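Local coordinates for cytosolic IMP-GMP specific 5'-nucleotidase (Legionella pneumophila subsp. pneumophila, PDB 4OHF), which probably hydrolyses IMP and GMP to their nucleosides and phosphate, as a magnesium-dependent cytosolic 5'-nucleotidase with a core resembling the HAD superfamily, at residues I207-E212 with V241-N246; L255-V260 with G277-G282; G272-G277 with A284-E289; K179-Y184 with K217-Y222; K16-G21 with G295-Y300. All blocks are in the same frame, centred on the assembly; numbering follows the deposited sequence.

Contact 1: I207-E212 with V241-N246; sequences ILTNSE and VITLAN. With PO4 (phosphate ion), chain H.
Ile207 pairs with Val241 and Leu208 with Ile242 as parallel strand neighbours, and backbone bonds continue past the strand ends between two loops. Ile242 N donates to Ile207 O at 2.8 Å, Thr209 N donates to Ile242 O at 2.9 Å, and beyond the strands Ala245 N bonds to Thr209 O while Leu244 N bonds to Ser211 O. On one face of the sheet Leu208 and Ile242 run alongside each other in the same sense. The CD1 branch of Leu208 leans across to touch both Ile242 CB and Ala245 CB, each 3.7 Å away. The opposite face carries a looser meeting of Ile207 CB with Val241 CG2. Thr243 is held by its hydroxyl to Tyr279 O of the next strand, while Leu244 CG rests against Glu212 CB at the outer edge, 4.0 Å away.

The hydroxyl of Thr209 turns to the phosphate. With OG1 trans to the backbone N (chi1 171°), it accepts a hydrogen bond from Ser211 N at 2.8 Å, forming an ST turn, and donates to phosphate O3 at 2.7 Å. Asn210 N grips O4 of the same ion at 2.8 Å. Asp25 N and Lys247 NZ also bond to the ion, and Ser211 OG bonds to the magnesium ligand Asp25.

A threonine at the end of this strand, touching phosphate, is consistent with HAD motif II. The ion probably came from the crystallisation liquor, yet its partners suggest a site suited to the phosphoryl group of a substrate, with the turn fixing the hydroxyl that meets it.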
# COMPACT_ATOMS: atom_id res chain seq x y z
N ILE B 207 -5.55 35.27 4.92
CA ILE B 207 -4.19 34.78 4.86
C ILE B 207 -4.13 33.38 5.47
O ILE B 207 -4.77 33.11 6.49
CB ILE B 207 -3.24 35.70 5.64
CG1 ILE B 207 -3.15 37.05 4.93
CG2 ILE B 207 -1.85 35.07 5.76
CD1 ILE B 207 -2.28 38.05 5.62
N LEU B 208 -3.38 32.49 4.84
CA LEU B 208 -3.24 31.12 5.35
C LEU B 208 -1.74 30.81 5.23
O LEU B 208 -1.27 30.35 4.18
CB LEU B 208 -4.07 30.15 4.49
CG LEU B 208 -4.15 28.68 4.90
CD1 LEU B 208 -4.86 28.56 6.24
CD2 LEU B 208 -4.91 27.90 3.83
N THR B 209 -1.01 31.09 6.30
CA THR B 209 0.44 30.90 6.33
C THR B 209 0.95 29.85 7.30
O THR B 209 0.32 29.54 8.30
CB THR B 209 1.15 32.23 6.69
OG1 THR B 209 2.53 31.98 6.90
CG2 THR B 209 0.57 32.82 7.97
N ASN B 210 2.12 29.31 7.02
CA ASN B 210 2.70 28.32 7.91
C ASN B 210 3.61 29.02 8.94
O ASN B 210 4.14 28.38 9.84
CB ASN B 210 3.50 27.29 7.10
CG ASN B 210 2.67 26.07 6.73
OD1 ASN B 210 1.44 26.10 6.75
ND2 ASN B 210 3.34 24.99 6.37
N SER B 211 3.78 30.34 8.80
CA SER B 211 4.61 31.14 9.71
C SER B 211 3.77 31.48 10.91
O SER B 211 2.54 31.53 10.82
CB SER B 211 5.06 32.44 9.05
OG SER B 211 5.87 32.18 7.91
N GLU B 212 4.42 31.74 12.04
CA GLU B 212 3.68 32.10 13.24
C GLU B 212 3.25 33.56 13.19
O GLU B 212 3.77 34.35 12.40
CB GLU B 212 4.49 31.79 14.50
CG GLU B 212 5.77 32.55 14.66
CD GLU B 212 6.66 31.92 15.72
OE1 GLU B 212 6.15 31.57 16.82
OE2 GLU B 212 7.87 31.77 15.45
N VAL B 241 -6.96 35.67 9.35
CA VAL B 241 -5.54 35.51 9.16
C VAL B 241 -5.19 34.30 10.00
O VAL B 241 -5.18 34.36 11.22
CB VAL B 241 -4.75 36.80 9.58
CG1 VAL B 241 -5.26 37.31 10.88
CG2 VAL B 241 -3.25 36.51 9.66
N ILE B 242 -4.94 33.18 9.30
CA ILE B 242 -4.62 31.90 9.92
C ILE B 242 -3.11 31.60 9.88
O ILE B 242 -2.51 31.46 8.80
CB ILE B 242 -5.40 30.78 9.20
CG1 ILE B 242 -6.88 31.17 9.10
CG2 ILE B 242 -5.25 29.47 9.95
CD1 ILE B 242 -7.74 30.18 8.32
N THR B 243 -2.51 31.47 11.06
CA THR B 243 -1.09 31.22 11.20
C THR B 243 -0.72 29.80 11.65
O THR B 243 -1.55 29.08 12.20
CB THR B 243 -0.50 32.24 12.15
OG1 THR B 243 -1.09 32.08 13.44
CG2 THR B 243 -0.80 33.64 11.64
N LEU B 244 0.55 29.42 11.44
CA LEU B 244 1.02 28.08 11.75
C LEU B 244 -0.09 27.15 11.23
O LEU B 244 -0.56 26.24 11.91
CB LEU B 244 1.23 27.90 13.25
CG LEU B 244 2.57 28.38 13.83
CD1 LEU B 244 2.56 28.21 15.34
CD2 LEU B 244 3.73 27.59 13.22
N ALA B 245 -0.50 27.42 9.99
CA ALA B 245 -1.57 26.68 9.36
C ALA B 245 -1.27 25.20 9.27
O ALA B 245 -2.17 24.37 9.31
CB ALA B 245 -1.84 27.24 7.97
N ASN B 246 0.01 24.88 9.15
CA ASN B 246 0.43 23.49 9.04
C ASN B 246 -0.10 22.84 7.75
O ASN B 246 -0.73 21.78 7.78
CB ASN B 246 -0.02 22.71 10.28
CG ASN B 246 0.75 21.41 10.47
OD1 ASN B 246 0.52 20.69 11.44
ND2 ASN B 246 1.66 21.10 9.55
P PO4 H . 3.69 30.46 4.09
O1 PO4 H . 4.79 30.30 5.08
O2 PO4 H . 4.23 30.33 2.71
O3 PO4 H . 3.08 31.80 4.25
O4 PO4 H . 2.67 29.40 4.30

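Contact 2: L255-V260 with G277-G282; sequences LRFLSV and GVYQGG
Phe257 and Gly282 meet at one end of this antiparallel pair, where the glycine CA lies over the face of the ring. The Phe257 ring, its CG trans to the carbonyl carbon (chi1 -86°), also reaches Tyr279 CB with CD1 at 4.0 Å, and the two aromatic rings stand obliquely to one another. The centre is firmly bonded, with Leu258 and Gln280 as a hydrogen-bonded pair: Gln280 N to Leu258 O is 2.9 Å and Leu258 N to Gln280 O is 3.0 Å. Further along, Val260 CB packs on Val278 CG1 at 3.8 Å.

Against this bonded centre and the packing of Phe257, the margin at Ser259 is thin. Ser259 CB only grazes Tyr279 CE2 at 4.2 Å, and a water joins Ser259 OG to Val278 O, sitting above one face of the Tyr279 ring, toward its rim. At the other end of the contact a second water bridges Leu255 N and Gly282 O just beyond the strands.

The amide of Gln280 turns outward to Asn269 of the second subunit, and Leu258 meets its own counterpart there. This strand pair joins its backbones by direct bonds and presents an apolar and an amide group to the second subunit.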
# COMPACT_ATOMS: atom_id res chain seq x y z
N LEU B 255 -6.81 18.91 12.36
CA LEU B 255 -6.19 19.60 13.47
C LEU B 255 -7.10 20.77 13.88
O LEU B 255 -7.76 21.38 13.04
CB LEU B 255 -4.80 20.07 13.02
CG LEU B 255 -4.02 18.89 12.42
CD1 LEU B 255 -2.65 19.32 11.92
CD2 LEU B 255 -3.89 17.78 13.47
N ARG B 256 -7.15 21.09 15.17
CA ARG B 256 -8.03 22.16 15.62
C ARG B 256 -7.50 23.59 15.52
O ARG B 256 -6.30 23.83 15.43
CB ARG B 256 -8.48 21.89 17.07
CG ARG B 256 -7.36 21.77 18.13
CD ARG B 256 -7.87 22.07 19.56
NE ARG B 256 -9.09 21.34 19.91
CZ ARG B 256 -9.18 20.01 20.00
NH1 ARG B 256 -10.34 19.44 20.32
NH2 ARG B 256 -8.12 19.24 19.78
N PHE B 257 -8.44 24.52 15.51
CA PHE B 257 -8.15 25.94 15.45
C PHE B 257 -7.85 26.43 16.86
O PHE B 257 -8.30 25.85 17.85
CB PHE B 257 -9.36 26.72 14.93
CG PHE B 257 -9.44 26.80 13.43
CD1 PHE B 257 -8.59 27.64 12.72
CD2 PHE B 257 -10.39 26.06 12.74
CE1 PHE B 257 -8.69 27.75 11.34
CE2 PHE B 257 -10.49 26.17 11.35
CZ PHE B 257 -9.64 27.02 10.65
N LEU B 258 -7.08 27.51 16.94
CA LEU B 258 -6.74 28.13 18.21
C LEU B 258 -6.97 29.62 17.98
O LEU B 258 -6.55 30.16 16.97
CB LEU B 258 -5.28 27.85 18.58
CG LEU B 258 -5.00 26.42 19.07
CD1 LEU B 258 -3.52 26.21 19.31
CD2 LEU B 258 -5.77 26.18 20.36
N SER B 259 -7.66 30.27 18.89
CA SER B 259 -7.92 31.69 18.72
C SER B 259 -6.74 32.49 19.24
O SER B 259 -6.28 32.26 20.36
CB SER B 259 -9.20 32.07 19.47
OG SER B 259 -9.51 33.42 19.23
N VAL B 260 -6.25 33.42 18.44
CA VAL B 260 -5.11 34.22 18.85
C VAL B 260 -5.50 35.63 19.25
O VAL B 260 -6.21 36.32 18.52
CB VAL B 260 -4.05 34.34 17.72
CG1 VAL B 260 -2.78 34.98 18.27
CG2 VAL B 260 -3.74 32.98 17.15
N GLY B 277 -10.95 37.18 12.45
CA GLY B 277 -9.90 37.44 13.42
C GLY B 277 -8.64 36.64 13.11
O GLY B 277 -8.49 36.10 12.01
N VAL B 278 -7.75 36.55 14.09
CA VAL B 278 -6.50 35.82 13.91
C VAL B 278 -6.62 34.45 14.57
O VAL B 278 -7.26 34.32 15.60
CB VAL B 278 -5.34 36.59 14.55
CG1 VAL B 278 -4.03 35.88 14.24
CG2 VAL B 278 -5.33 38.02 14.02
N TYR B 279 -6.00 33.44 13.95
CA TYR B 279 -6.03 32.08 14.47
C TYR B 279 -4.70 31.35 14.22
O TYR B 279 -3.81 31.87 13.53
CB TYR B 279 -7.15 31.25 13.82
CG TYR B 279 -8.56 31.68 14.19
CD1 TYR B 279 -9.19 32.73 13.52
CD2 TYR B 279 -9.26 31.03 15.21
CE1 TYR B 279 -10.49 33.14 13.87
CE2 TYR B 279 -10.55 31.42 15.57
CZ TYR B 279 -11.16 32.48 14.89
OH TYR B 279 -12.45 32.87 15.22
N GLN B 280 -4.59 30.15 14.78
CA GLN B 280 -3.42 29.31 14.60
C GLN B 280 -3.93 27.90 14.29
O GLN B 280 -4.95 27.48 14.84
CB GLN B 280 -2.56 29.30 15.88
CG GLN B 280 -1.33 28.41 15.77
CD GLN B 280 -0.35 28.62 16.90
OE1 GLN B 280 0.24 29.69 17.01
NE2 GLN B 280 -0.17 27.60 17.73
N GLY B 281 -3.22 27.18 13.42
CA GLY B 281 -3.63 25.83 13.05
C GLY B 281 -4.92 25.77 12.23
O GLY B 281 -5.09 26.51 11.25
N GLY B 282 -5.84 24.89 12.63
CA GLY B 282 -7.11 24.77 11.93
C GLY B 282 -7.14 23.74 10.81
O GLY B 282 -6.15 23.03 10.55
O HOH W 1 -5.95 19.95 9.84
O HOH W 2 -9.79 35.22 16.60

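Contact 3: G272-G277 with A284-E289; sequences GPIVPG and AKKFTE
Ile274 and Phe287 mark the nearest approach of an irregular, extended loop to the first turns of a helix, with their CA atoms 7.4 Å apart. The backbones thus stay well separated, and side chains bridge the gap.

Lys286 makes the polar link. Its CG stands trans to the backbone N (chi1 177°), the chain runs outward almost straight, and a bend at the last torsion (63°) brings NZ to Gly272 O at 2.8 Å. The ammonium group approaches from above the carbonyl plane, 44° out of it. It also forms a salt bridge with Asp290, so the loop carbonyl and an acidic group of the same helix share one lysine. CE of this lysine passes Ile274 CG2 at 4.2 Å. At the backbone end of the same residue, Lys286 N bonds to Asn283 OD1, which ties the lysine to the residue just before the helix.

The apolar link is made by the CD1 tip of Ile274, which touches Phe287 CD2 at 3.7 Å; the two side chains cross at about a right angle.

Around this contact, Phe257 of strand 257-260 lies against Ile274, Lys286 and Phe287 together. Phe287 meets Phe240 edge-to-face, touches Ile242 of strand 240-243, and rests on Ile298 of strand 298-302. Helix 284-290 thereby lies across one face of the central sheet, and the loop that leads into strand 277-281 is drawn up to its flank.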
# COMPACT_ATOMS: atom_id res chain seq x y z
N GLY B 272 -17.20 26.38 19.09
CA GLY B 272 -18.19 27.00 18.24
C GLY B 272 -17.53 27.45 16.95
O GLY B 272 -16.37 27.13 16.70
N PRO B 273 -18.25 28.20 16.10
CA PRO B 273 -17.70 28.68 14.82
C PRO B 273 -16.64 29.77 14.97
O PRO B 273 -16.69 30.58 15.89
CB PRO B 273 -18.94 29.18 14.10
CG PRO B 273 -19.75 29.74 15.23
CD PRO B 273 -19.63 28.66 16.27
N ILE B 274 -15.67 29.78 14.06
CA ILE B 274 -14.62 30.79 14.10
C ILE B 274 -15.18 32.07 13.48
O ILE B 274 -15.93 32.03 12.50
CB ILE B 274 -13.36 30.35 13.31
CG1 ILE B 274 -13.73 30.06 11.86
CG2 ILE B 274 -12.74 29.12 13.97
CD1 ILE B 274 -12.55 29.65 11.02
N VAL B 275 -14.82 33.20 14.05
CA VAL B 275 -15.30 34.48 13.56
C VAL B 275 -14.11 35.31 13.13
O VAL B 275 -13.01 35.15 13.66
CB VAL B 275 -16.10 35.24 14.66
CG1 VAL B 275 -17.42 34.53 14.93
CG2 VAL B 275 -15.28 35.31 15.94
N PRO B 276 -14.31 36.21 12.16
CA PRO B 276 -13.23 37.06 11.67
C PRO B 276 -12.22 37.37 12.77
O PRO B 276 -12.59 37.74 13.88
CB PRO B 276 -13.96 38.29 11.17
CG PRO B 276 -15.24 37.70 10.62
CD PRO B 276 -15.62 36.69 11.68
N GLY B 277 -10.95 37.18 12.45
CA GLY B 277 -9.90 37.44 13.42
C GLY B 277 -8.64 36.64 13.11
O GLY B 277 -8.49 36.10 12.01
N ALA B 284 -9.31 23.06 6.81
CA ALA B 284 -10.23 23.56 5.78
C ALA B 284 -11.68 23.19 6.01
O ALA B 284 -12.58 24.01 5.82
CB ALA B 284 -9.80 23.08 4.42
N LYS B 285 -11.91 21.93 6.38
CA LYS B 285 -13.26 21.44 6.62
C LYS B 285 -14.04 22.38 7.54
O LYS B 285 -15.09 22.92 7.15
CB LYS B 285 -13.18 20.04 7.25
CG LYS B 285 -14.51 19.44 7.68
CD LYS B 285 -15.35 18.99 6.50
CE LYS B 285 -15.93 17.58 6.74
NZ LYS B 285 -16.65 17.46 8.05
N LYS B 286 -13.53 22.60 8.75
CA LYS B 286 -14.21 23.48 9.69
C LYS B 286 -14.34 24.91 9.21
O LYS B 286 -15.37 25.55 9.43
CB LYS B 286 -13.50 23.45 11.05
CG LYS B 286 -14.11 24.40 12.07
CD LYS B 286 -13.77 23.96 13.48
CE LYS B 286 -13.98 25.09 14.48
NZ LYS B 286 -15.40 25.55 14.57
N PHE B 287 -13.30 25.42 8.55
CA PHE B 287 -13.29 26.79 8.05
C PHE B 287 -14.42 27.01 7.06
O PHE B 287 -15.15 28.00 7.14
CB PHE B 287 -11.94 27.08 7.38
CG PHE B 287 -11.82 28.47 6.81
CD1 PHE B 287 -12.29 28.76 5.53
CD2 PHE B 287 -11.24 29.50 7.56
CE1 PHE B 287 -12.17 30.05 4.99
CE2 PHE B 287 -11.13 30.79 7.04
CZ PHE B 287 -11.59 31.06 5.75
N THR B 288 -14.54 26.08 6.13
CA THR B 288 -15.56 26.16 5.10
C THR B 288 -16.97 26.04 5.69
O THR B 288 -17.91 26.73 5.25
CB THR B 288 -15.33 25.06 4.04
OG1 THR B 288 -14.01 25.21 3.49
CG2 THR B 288 -16.37 25.15 2.92
N GLU B 289 -17.12 25.18 6.68
CA GLU B 289 -18.43 24.99 7.31
C GLU B 289 -18.83 26.25 8.07
O GLU B 289 -19.91 26.80 7.84
CB GLU B 289 -18.39 23.79 8.26
CG GLU B 289 -18.97 22.51 7.66
CD GLU B 289 -18.39 21.24 8.27
OE1 GLU B 289 -18.19 21.22 9.50
OE2 GLU B 289 -18.14 20.27 7.51

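Contact 4: K179-Y184 with K217-Y222; sequences KNLKKY and KLLLDY
Leu181 lies over the ring of Tyr222, its CB 3.8 Å from the ring centroid and only 12° off the normal, a CH-pi contact over the face. The two side chains run antiparallel past one another, so that Leu181 CD1 reaches back to Tyr222 CG at 3.9 Å while the hydroxyl end of the tyrosine extends to the neighbouring residue. There Tyr222 OH sits 3.3 Å from Lys182 CB, a van der Waals contact; it is near Lys182 N as well, but at an angle too poor for a hydrogen bond. The other branch of Leu181 turns to helix 213-224: CD2 touches Leu219 CD1 at 3.7 Å. Leu218 CD2 stands further off, 4.1 Å from Leu181 CD1.

What sets these groups is the shape of each helix. Leu181 begins a single turn, in which Lys183 N bonds to Asn180 O at 2.8 Å and Tyr184 N to Leu181 O at 3.0 Å. Tyr222 leaves its helix with CG trans to the backbone N (chi1 175°), which carries the ring out toward that turn. Arg187 forms a cation-pi pair with the ring and bonds to Tyr222 O.

Further out, Leu219 touches the magnesium ligand Asp25 on helix 24-28. The contact thus joins the turn 181-184 to helix 213-224, whose Leu218 and Leu219 also meet helix 172-178.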
# COMPACT_ATOMS: atom_id res chain seq x y z
N LYS B 179 15.98 40.66 10.57
CA LYS B 179 17.04 41.64 10.78
C LYS B 179 17.56 42.19 9.46
O LYS B 179 18.48 43.01 9.45
CB LYS B 179 18.21 41.01 11.53
CG LYS B 179 19.06 40.09 10.66
CD LYS B 179 20.51 39.99 11.16
CE LYS B 179 21.24 41.32 11.00
NZ LYS B 179 22.67 41.21 11.39
N ASN B 180 16.99 41.76 8.35
CA ASN B 180 17.45 42.22 7.05
C ASN B 180 16.36 42.32 6.01
O ASN B 180 16.60 42.12 4.82
CB ASN B 180 18.53 41.27 6.54
CG ASN B 180 19.82 41.97 6.26
OD1 ASN B 180 19.84 42.97 5.52
ND2 ASN B 180 20.90 41.48 6.85
N LEU B 181 15.16 42.65 6.46
CA LEU B 181 14.00 42.75 5.60
C LEU B 181 14.20 43.39 4.23
O LEU B 181 13.78 42.81 3.22
CB LEU B 181 12.86 43.46 6.34
CG LEU B 181 12.36 42.65 7.54
CD1 LEU B 181 11.34 43.44 8.33
CD2 LEU B 181 11.78 41.33 7.05
N LYS B 182 14.87 44.53 4.16
CA LYS B 182 15.03 45.14 2.84
C LYS B 182 15.93 44.39 1.87
O LYS B 182 15.97 44.71 0.69
CB LYS B 182 15.47 46.59 2.94
CG LYS B 182 16.86 46.84 3.47
CD LYS B 182 17.28 48.28 3.12
CE LYS B 182 16.07 49.25 3.17
NZ LYS B 182 16.40 50.64 2.72
N LYS B 183 16.64 43.39 2.37
CA LYS B 183 17.49 42.60 1.50
C LYS B 183 16.73 41.34 1.06
O LYS B 183 17.07 40.72 0.05
CB LYS B 183 18.76 42.18 2.24
CG LYS B 183 19.63 41.20 1.46
CD LYS B 183 20.67 40.54 2.34
CE LYS B 183 21.51 39.56 1.53
NZ LYS B 183 22.53 38.87 2.39
N TYR B 184 15.70 40.96 1.81
CA TYR B 184 14.95 39.75 1.50
C TYR B 184 13.56 39.91 0.93
O TYR B 184 13.20 39.21 -0.02
CB TYR B 184 14.92 38.83 2.72
CG TYR B 184 16.28 38.23 3.00
CD1 TYR B 184 16.83 37.27 2.15
CD2 TYR B 184 17.03 38.66 4.09
CE1 TYR B 184 18.09 36.74 2.37
CE2 TYR B 184 18.30 38.15 4.33
CZ TYR B 184 18.83 37.18 3.46
OH TYR B 184 20.09 36.66 3.69
N LYS B 217 2.86 39.31 11.60
CA LYS B 217 2.45 40.67 11.94
C LYS B 217 3.52 41.65 11.51
O LYS B 217 3.21 42.73 11.00
CB LYS B 217 2.18 40.78 13.45
CG LYS B 217 1.31 41.97 13.82
CD LYS B 217 0.83 41.93 15.27
CE LYS B 217 1.96 42.16 16.26
NZ LYS B 217 1.46 42.28 17.66
N LEU B 218 4.78 41.26 11.71
CA LEU B 218 5.92 42.09 11.34
C LEU B 218 6.01 42.25 9.82
O LEU B 218 6.00 43.37 9.29
CB LEU B 218 7.20 41.43 11.82
CG LEU B 218 8.37 42.32 12.23
CD1 LEU B 218 9.61 41.44 12.19
CD2 LEU B 218 8.53 43.52 11.32
N LEU B 219 6.10 41.12 9.14
CA LEU B 219 6.23 41.10 7.69
C LEU B 219 5.06 41.74 6.94
O LEU B 219 5.26 42.46 5.96
CB LEU B 219 6.41 39.66 7.22
CG LEU B 219 7.10 39.52 5.86
CD1 LEU B 219 8.59 39.76 6.03
CD2 LEU B 219 6.85 38.13 5.31
N LEU B 220 3.83 41.48 7.39
CA LEU B 220 2.67 42.06 6.72
C LEU B 220 2.71 43.57 6.84
O LEU B 220 2.42 44.28 5.88
CB LEU B 220 1.38 41.52 7.32
CG LEU B 220 1.02 40.08 6.91
CD1 LEU B 220 -0.21 39.61 7.67
CD2 LEU B 220 0.76 40.04 5.42
N ASP B 221 3.06 44.04 8.02
CA ASP B 221 3.18 45.47 8.29
C ASP B 221 4.26 46.06 7.40
O ASP B 221 4.01 46.99 6.65
CB ASP B 221 3.54 45.68 9.76
CG ASP B 221 3.36 47.11 10.22
OD1 ASP B 221 3.64 47.37 11.41
OD2 ASP B 221 2.93 47.96 9.43
N TYR B 222 5.47 45.49 7.46
CA TYR B 222 6.59 45.97 6.66
C TYR B 222 6.28 46.06 5.16
O TYR B 222 6.65 47.04 4.50
CB TYR B 222 7.82 45.07 6.87
CG TYR B 222 9.00 45.42 5.98
CD1 TYR B 222 9.90 46.44 6.34
CD2 TYR B 222 9.20 44.77 4.77
CE1 TYR B 222 10.96 46.79 5.50
CE2 TYR B 222 10.26 45.12 3.93
CZ TYR B 222 11.14 46.13 4.30
OH TYR B 222 12.18 46.49 3.46

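Contact 5: K16-G21 with G295-Y300; sequences KIKLIG and GDEILY
Strands 19-22 and 298-302 are parallel neighbours at the middle of the HAD-like sheet, their short segments inclined by 18°, and Ile20 pairs with Leu299 at the heart of the contact. Leu299 N bonds to Leu19 O at 2.8 Å and Gly21 N to Leu299 O at 2.6 Å. Glu297 O serves as a double acceptor, taking Lys18 N at 2.7 Å and Leu19 N at 3.2 Å; this shared carbonyl ties the start of strand 19-22 to the 3-10 turn 295-297.

Side chains sort onto two faces. Leu19 and Ile298 lie next to each other on one, with Leu19 CD1 4.0 Å from Ile298 CG1, and Tyr300, paired with Gly21, follows on the same face, its CD2 near Gly21 O. On the face of Leu299, Ile17 CG2 comes across to Leu299 CB at 4.0 Å.

At the solvent edge Lys18 and Glu297 run alongside each other. The lysine is stretched out beyond a first torsion of -67° and lays its chain along the carboxylate, ending in a salt bridge between Lys18 NZ and Glu297 OE2 of 3.2 Å. A water bonds to both partners, and Gly294 N holds the other carboxylate oxygen.

Both strands run toward the metal: Asp23 and Asp25 follow the first, Asp303 the second, and all three bind magnesium. Paired central strands delivering acidic ligands from their C-terminal ends are the hallmark of the first and fourth HAD motifs in a Rossmann-like core.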
# COMPACT_ATOMS: atom_id res chain seq x y z
N LYS B 16 -18.16 33.73 -8.98
CA LYS B 16 -18.72 32.81 -8.00
C LYS B 16 -17.78 32.46 -6.85
O LYS B 16 -18.07 31.58 -6.04
CB LYS B 16 -19.19 31.52 -8.70
CG LYS B 16 -20.36 31.71 -9.65
CD LYS B 16 -20.90 30.36 -10.16
CE LYS B 16 -22.09 30.51 -11.12
NZ LYS B 16 -23.28 31.20 -10.49
N ILE B 17 -16.64 33.15 -6.79
CA ILE B 17 -15.68 32.93 -5.72
C ILE B 17 -15.91 33.96 -4.62
O ILE B 17 -15.81 35.17 -4.85
CB ILE B 17 -14.22 33.06 -6.24
CG1 ILE B 17 -13.88 31.87 -7.13
CG2 ILE B 17 -13.24 33.15 -5.08
CD1 ILE B 17 -13.98 30.53 -6.42
N LYS B 18 -16.21 33.49 -3.42
CA LYS B 18 -16.49 34.40 -2.32
C LYS B 18 -15.28 34.73 -1.46
O LYS B 18 -15.10 35.87 -1.02
CB LYS B 18 -17.62 33.84 -1.45
CG LYS B 18 -18.98 33.79 -2.14
CD LYS B 18 -20.01 33.19 -1.19
CE LYS B 18 -21.40 33.08 -1.82
NZ LYS B 18 -22.33 32.33 -0.92
N LEU B 19 -14.45 33.74 -1.19
CA LEU B 19 -13.26 33.96 -0.38
C LEU B 19 -11.99 33.55 -1.13
O LEU B 19 -11.95 32.52 -1.80
CB LEU B 19 -13.36 33.16 0.92
CG LEU B 19 -14.48 33.52 1.90
CD1 LEU B 19 -15.37 32.31 2.14
CD2 LEU B 19 -13.87 33.99 3.21
N ILE B 20 -10.97 34.39 -1.02
CA ILE B 20 -9.68 34.10 -1.62
C ILE B 20 -8.64 33.94 -0.50
O ILE B 20 -8.32 34.88 0.22
CB ILE B 20 -9.22 35.23 -2.55
CG1 ILE B 20 -10.09 35.25 -3.81
CG2 ILE B 20 -7.79 35.00 -2.95
CD1 ILE B 20 -9.80 36.42 -4.71
N GLY B 21 -8.15 32.71 -0.34
CA GLY B 21 -7.15 32.43 0.67
C GLY B 21 -5.76 32.60 0.10
O GLY B 21 -5.42 32.00 -0.92
N GLY B 295 -17.14 24.83 -0.75
CA GLY B 295 -15.70 24.78 -0.92
C GLY B 295 -15.26 25.37 -2.24
O GLY B 295 -14.25 26.07 -2.30
N ASP B 296 -16.02 25.10 -3.29
CA ASP B 296 -15.68 25.60 -4.62
C ASP B 296 -15.90 27.11 -4.74
O ASP B 296 -15.71 27.70 -5.80
CB ASP B 296 -16.49 24.84 -5.68
CG ASP B 296 -17.99 25.10 -5.57
OD1 ASP B 296 -18.49 25.24 -4.44
OD2 ASP B 296 -18.68 25.14 -6.62
N GLU B 297 -16.30 27.74 -3.64
CA GLU B 297 -16.51 29.18 -3.63
C GLU B 297 -15.28 29.86 -3.01
O GLU B 297 -15.21 31.08 -2.89
CB GLU B 297 -17.77 29.52 -2.83
CG GLU B 297 -19.06 29.15 -3.52
CD GLU B 297 -20.29 29.50 -2.70
OE1 GLU B 297 -20.49 28.88 -1.63
OE2 GLU B 297 -21.04 30.41 -3.12
N ILE B 298 -14.31 29.03 -2.63
CA ILE B 298 -13.06 29.49 -2.04
C ILE B 298 -11.89 29.22 -3.00
O ILE B 298 -11.76 28.12 -3.55
CB ILE B 298 -12.74 28.76 -0.70
CG1 ILE B 298 -13.78 29.11 0.35
CG2 ILE B 298 -11.36 29.13 -0.21
CD1 ILE B 298 -13.68 28.27 1.59
N LEU B 299 -11.04 30.22 -3.19
CA LEU B 299 -9.86 30.07 -4.02
C LEU B 299 -8.63 30.27 -3.14
O LEU B 299 -8.47 31.31 -2.50
CB LEU B 299 -9.84 31.10 -5.16
CG LEU B 299 -8.49 31.11 -5.91
CD1 LEU B 299 -8.19 29.73 -6.48
CD2 LEU B 299 -8.54 32.14 -7.00
N TYR B 300 -7.77 29.26 -3.10
CA TYR B 300 -6.54 29.34 -2.34
C TYR B 300 -5.40 29.50 -3.35
O TYR B 300 -5.33 28.78 -4.34
CB TYR B 300 -6.33 28.09 -1.50
CG TYR B 300 -4.91 27.94 -1.00
CD1 TYR B 300 -4.04 27.00 -1.56
CD2 TYR B 300 -4.41 28.77 -0.01
CE1 TYR B 300 -2.71 26.90 -1.14
CE2 TYR B 300 -3.08 28.69 0.41
CZ TYR B 300 -2.24 27.75 -0.16
OH TYR B 300 -0.92 27.69 0.25
O HOH W 3 -23.99 31.13 -2.36

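How the contacts relate
Contacts 1 and 5 are buried and belong to the parallel centre of one sheet, where backbone bonds dominate and both strand ends open toward the phosphate and magnesium site; Leu208 packs on Tyr300 between them. Contact 2 continues that sheet in antiparallel fashion, joined to contact 1 through strands 240-243 and 277-281, and like contact 1 it reaches the second subunit. Contact 3 shares Gly277 with contact 2 and relies on side chains, one lysine bond and an apolar touch, between the loop before strand 277-281 and helix 284-290. Contact 4, at the surface, is mainly apolar and aromatic; it involves the helix that connects the two strands of contact 1.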